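Long-range contacts in cation-transporting ATPase, E1-E2 family protein (Streptococcus pneumoniae, PDB 4F2F), which probably exports copper(I) across the cell membrane at the cost of ATP, this fragment being its copper(I)-binding, cupredoxin-fold domain: residues Asn12-Ile17 against Gly35-Ile40; Ile54-Glu59 against His83-Gly88. One frame throughout, in Å; residues are numbered along the deposited sequence.

Contact 1 of 2, residues Asn12-Ile17 against Gly35-Ile40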
# COMPACT_ATOMS: atom_id res chain seq x y z
N ASN A 12 7.62 -14.77 9.75
CA ASN A 12 6.48 -15.48 10.32
C ASN A 12 5.42 -15.79 9.27
O ASN A 12 4.23 -15.83 9.57
CB ASN A 12 5.84 -14.67 11.45
CG ASN A 12 6.87 -14.11 12.41
OD1 ASN A 12 7.87 -14.76 12.71
ND2 ASN A 12 6.62 -12.90 12.89
N GLY A 13 5.85 -16.00 8.03
CA GLY A 13 4.93 -16.28 6.94
C GLY A 13 3.99 -15.12 6.63
O GLY A 13 2.95 -15.31 5.99
N ILE A 14 4.36 -13.93 7.08
CA ILE A 14 3.64 -12.71 6.74
C ILE A 14 4.63 -11.76 6.08
O ILE A 14 5.78 -11.68 6.51
CB ILE A 14 3.08 -12.01 7.98
CG1 ILE A 14 2.34 -13.00 8.88
CG2 ILE A 14 2.18 -10.84 7.58
CD1 ILE A 14 0.93 -13.29 8.45
N GLN A 15 4.20 -11.06 5.05
CA GLN A 15 5.04 -10.02 4.47
C GLN A 15 4.53 -8.64 4.92
O GLN A 15 3.36 -8.32 4.74
CB GLN A 15 5.11 -10.13 2.95
CG GLN A 15 3.76 -10.15 2.24
CD GLN A 15 3.90 -10.47 0.76
OE1 GLN A 15 4.93 -10.18 0.15
NE2 GLN A 15 2.87 -11.06 0.19
N LYS A 16 5.41 -7.85 5.52
CA LYS A 16 5.01 -6.56 6.05
C LYS A 16 5.80 -5.42 5.43
O LYS A 16 6.96 -5.58 5.05
CB LYS A 16 5.16 -6.52 7.57
CG LYS A 16 4.43 -7.63 8.30
CD LYS A 16 4.44 -7.41 9.80
CE LYS A 16 3.81 -8.59 10.53
NZ LYS A 16 3.12 -8.16 11.78
N ILE A 17 5.15 -4.26 5.33
CA ILE A 17 5.81 -3.06 4.83
C ILE A 17 5.05 -1.83 5.30
O ILE A 17 3.83 -1.86 5.47
CB ILE A 17 5.92 -3.08 3.29
CG1 ILE A 17 6.76 -1.91 2.79
CG2 ILE A 17 4.53 -3.08 2.66
CD1 ILE A 17 7.21 -2.05 1.35
N GLY A 35 0.53 -15.31 -2.75
CA GLY A 35 0.13 -16.37 -1.84
C GLY A 35 0.53 -16.18 -0.39
O GLY A 35 0.18 -17.00 0.46
N ILE A 36 1.28 -15.12 -0.10
CA ILE A 36 1.69 -14.84 1.28
C ILE A 36 0.88 -13.67 1.84
O ILE A 36 0.86 -12.59 1.25
CB ILE A 36 3.19 -14.53 1.38
CG1 ILE A 36 4.02 -15.62 0.70
CG2 ILE A 36 3.61 -14.36 2.83
CD1 ILE A 36 3.81 -17.00 1.29
N PRO A 37 0.20 -13.89 2.98
CA PRO A 37 -0.60 -12.82 3.59
C PRO A 37 0.21 -11.54 3.73
O PRO A 37 1.33 -11.57 4.23
CB PRO A 37 -0.93 -13.39 4.97
CG PRO A 37 -0.96 -14.87 4.76
CD PRO A 37 0.12 -15.15 3.75
N ALA A 38 -0.36 -10.43 3.28
CA ALA A 38 0.35 -9.15 3.31
C ALA A 38 -0.29 -8.19 4.31
O ALA A 38 -1.51 -8.11 4.41
CB ALA A 38 0.40 -8.53 1.93
N GLU A 39 0.55 -7.49 5.06
CA GLU A 39 0.09 -6.41 5.92
C GLU A 39 0.83 -5.13 5.55
O GLU A 39 2.04 -5.00 5.78
CB GLU A 39 0.28 -6.76 7.40
CG GLU A 39 -0.67 -7.84 7.89
CD GLU A 39 -0.73 -7.95 9.41
OE1 GLU A 39 -0.13 -7.09 10.10
OE2 GLU A 39 -1.37 -8.89 9.91
N ILE A 40 0.10 -4.19 4.96
CA ILE A 40 0.67 -2.94 4.51
C ILE A 40 0.20 -1.83 5.44
O ILE A 40 -0.97 -1.46 5.43
CB ILE A 40 0.25 -2.62 3.07
CG1 ILE A 40 0.53 -3.83 2.17
CG2 ILE A 40 0.99 -1.40 2.56
CD1 ILE A 40 -0.02 -3.67 0.76

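Contact 2 of 2, residues Ile54-Glu59 against His83-Gly88. With CU1 (copper (I) ion), chain B.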
# COMPACT_ATOMS: atom_id res chain seq x y z
N ILE A 54 -7.71 5.18 1.91
CA ILE A 54 -6.77 4.31 1.22
C ILE A 54 -7.56 3.36 0.32
O ILE A 54 -8.48 2.68 0.78
CB ILE A 54 -5.95 3.47 2.21
CG1 ILE A 54 -5.26 4.37 3.23
CG2 ILE A 54 -4.94 2.59 1.48
CD1 ILE A 54 -4.78 3.63 4.46
N LEU A 55 -7.21 3.33 -0.96
CA LEU A 55 -7.96 2.54 -1.93
C LEU A 55 -7.11 1.47 -2.60
O LEU A 55 -6.10 1.77 -3.24
CB LEU A 55 -8.58 3.46 -3.00
CG LEU A 55 -9.31 2.79 -4.17
CD1 LEU A 55 -10.53 2.02 -3.68
CD2 LEU A 55 -9.72 3.82 -5.21
N PHE A 56 -7.53 0.22 -2.43
CA PHE A 56 -7.00 -0.90 -3.20
C PHE A 56 -8.16 -1.50 -3.99
O PHE A 56 -8.78 -2.48 -3.56
CB PHE A 56 -6.39 -1.96 -2.27
CG PHE A 56 -5.02 -1.62 -1.75
CD1 PHE A 56 -3.91 -2.35 -2.16
CD2 PHE A 56 -4.83 -0.59 -0.85
CE1 PHE A 56 -2.64 -2.05 -1.68
CE2 PHE A 56 -3.56 -0.28 -0.37
CZ PHE A 56 -2.47 -1.02 -0.79
N GLU A 57 -8.46 -0.90 -5.13
CA GLU A 57 -9.68 -1.20 -5.88
C GLU A 57 -9.81 -2.68 -6.24
O GLU A 57 -10.90 -3.25 -6.16
CB GLU A 57 -9.74 -0.35 -7.16
CG GLU A 57 -11.08 -0.39 -7.88
CD GLU A 57 -12.02 0.71 -7.43
OE1 GLU A 57 -11.72 1.90 -7.68
OE2 GLU A 57 -13.05 0.39 -6.80
N GLU A 58 -8.70 -3.30 -6.62
CA GLU A 58 -8.74 -4.67 -7.11
C GLU A 58 -8.92 -5.68 -5.98
O GLU A 58 -9.19 -6.85 -6.22
CB GLU A 58 -7.48 -4.98 -7.90
CG GLU A 58 -7.16 -3.91 -8.92
CD GLU A 58 -5.85 -4.14 -9.63
OE1 GLU A 58 -5.58 -5.30 -10.00
OE2 GLU A 58 -5.10 -3.17 -9.82
N GLU A 59 -8.77 -5.22 -4.74
CA GLU A 59 -9.00 -6.06 -3.57
C GLU A 59 -10.31 -5.68 -2.89
O GLU A 59 -10.68 -6.28 -1.88
CB GLU A 59 -7.83 -5.94 -2.59
CG GLU A 59 -6.52 -6.47 -3.13
CD GLU A 59 -6.55 -7.97 -3.37
OE1 GLU A 59 -7.32 -8.67 -2.68
OE2 GLU A 59 -5.81 -8.44 -4.26
N HIS A 83 -0.29 -3.76 -9.82
CA HIS A 83 -1.63 -3.32 -9.45
C HIS A 83 -1.55 -1.95 -8.79
O HIS A 83 -0.55 -1.63 -8.14
CB HIS A 83 -2.27 -4.31 -8.48
CG HIS A 83 -2.20 -5.73 -8.94
ND1 HIS A 83 -3.02 -6.24 -9.92
CD2 HIS A 83 -1.40 -6.76 -8.55
CE1 HIS A 83 -2.74 -7.51 -10.12
NE2 HIS A 83 -1.75 -7.85 -9.30
N GLU A 84 -2.58 -1.14 -8.96
CA GLU A 84 -2.57 0.21 -8.42
C GLU A 84 -3.23 0.30 -7.04
O GLU A 84 -4.22 -0.37 -6.77
CB GLU A 84 -3.26 1.18 -9.38
CG GLU A 84 -3.47 2.59 -8.83
CD GLU A 84 -4.16 3.51 -9.83
OE1 GLU A 84 -5.21 4.09 -9.47
OE2 GLU A 84 -3.65 3.66 -10.96
N PHE A 85 -2.64 1.11 -6.18
CA PHE A 85 -3.31 1.59 -4.98
C PHE A 85 -3.24 3.11 -5.01
O PHE A 85 -2.41 3.68 -5.71
CB PHE A 85 -2.71 1.00 -3.69
CG PHE A 85 -1.37 1.59 -3.30
CD1 PHE A 85 -1.29 2.80 -2.64
CD2 PHE A 85 -0.20 0.90 -3.55
CE1 PHE A 85 -0.07 3.33 -2.26
CE2 PHE A 85 1.03 1.42 -3.18
CZ PHE A 85 1.09 2.64 -2.53
N SER A 86 -4.13 3.77 -4.29
CA SER A 86 -4.17 5.22 -4.31
C SER A 86 -4.91 5.74 -3.09
O SER A 86 -5.39 4.95 -2.28
CB SER A 86 -4.87 5.72 -5.58
OG SER A 86 -6.26 5.45 -5.54
N CYS A 87 -4.97 7.06 -2.96
CA CYS A 87 -5.88 7.65 -1.99
C CYS A 87 -7.30 7.47 -2.48
O CYS A 87 -7.53 7.01 -3.60
CB CYS A 87 -5.57 9.13 -1.79
SG CYS A 87 -5.92 10.14 -3.25
N GLY A 88 -8.27 7.84 -1.65
CA GLY A 88 -9.67 7.72 -2.02
C GLY A 88 -10.09 8.63 -3.16
O GLY A 88 -11.15 8.43 -3.75
CU CU1 B . -5.74 12.14 -2.48
O HOH W 1 -6.67 0.93 -6.48
O HOH W 2 -5.81 -2.65 -5.94

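Contact 1 of 2, residues Asn12-Ile17 against Gly35-Ile40
Q15 sits between P37 and E39 in the parallel ladder of strands 14-17 and 38-40, and grips the second segment with both backbone and side chain. Its N donates to P37 O at 3.0 Å and its O accepts from E39 N at 2.9 Å, both nearly straight; the ladder goes on with I17 N to E39 O at 3.2 Å. The tight part lies on the face shared by Q15, A38, I17 and I40. There CG of Q15 takes the position between the backbone N and the carbonyl carbon (chi1 54°), and the extended chain reaches past the CB of A38, so that NE2 bonds I36 O at 2.7 Å. This bond is bent, with NE2 33° out of the I36 carbonyl plane. OE1 of the same amide accepts from Q33 N, which fixes its rotation. I17 and I40 lie side by side with their CG2 methyls meeting at 3.9 Å, and both touch I30 of strand 29-33. The other face loosens toward its charged ends. CG of E39 still packs on CG2 of I14, but NZ of K16, running alongside, stays 3.8 Å from OE1 of E39, a long salt bridge between an exposed lysine and a partly exposed glutamate. At the strand entry, CD1 of I14 packs on CB of P37, and CG2 of I36 lies against G13 O. The polar hold between cupredoxin strands 14-21 and 38-44 rests on the buried Q15 amide and the backbone ladder, with apolar contacts beside them, while the charged pair probably adds little.

Contact 2 of 2, residues Ile54-Glu59 against His83-Gly88
Strand 81-87, which carries a copper ligand of this cupredoxin domain, pairs antiparallel with strand 53-56, and L55 with S86 forms the hydrogen-bonded pair joining them. L55 N donates to S86 O at 2.8 Å, and S86 N returns a bond to L55 O at 3.0 Å. The S86 hydroxyl turns onward to a lone pair of C87 O, while CD2 of L55 lies near it. C87 SG binds a copper(I) ion, which C50 also ligates. On the interior side, CB of F85 stands over the centre of the F56 ring, 3.5 Å from its centroid, a CH-pi contact. The rings are near parallel, planes at 12°, yet slid so far apart that they barely overlap. With chi1 at 74°, CG of F85 lies between its backbone N and carbonyl carbon, which carries its ring off that of F56. Beyond F56 a 3-10 turn begins and the strands part; two waters fill in, one linking E57 N and the other E58 N to E84 O. E58 spans back: OE1 accepts a bent hydrogen bond from H83 ND1 at 2.7 Å, on its syn side but 30° out of the carboxylate plane, and OE2 accepts a weak one from E84 N. H83 NE2 is hydrogen-bonded to E79 O; both ring nitrogens thus face acceptors, which fixes the ring and would favour a cationic imidazole. Strand 81-87 also pairs with 93-99, and 53-56 with 61-64; Y96 of 93-99 meets the rings of F56 and H83, and I73 and I40 pack on F56.

Overall arrangement
The two contacts follow in series along the chain, contact 1 closing before contact 2 opens, and their centres lie about 17 Å apart. Strand 38-44, the second partner in contact 1, is followed in the chain by strand 53-56, the first partner in contact 2, and CD1 of I40 packs on CZ of F56 at 3.9 Å, so the two meet directly in the interior. One pairing is parallel and the other antiparallel, both kinds occurring in the one mixed sheet of this cupredoxin-like domain. Contact 2 runs into the copper(I) site through C87, whereas contact 1, its centre about 12 Å from that of the chain against 8 Å for contact 2, includes no copper ligand.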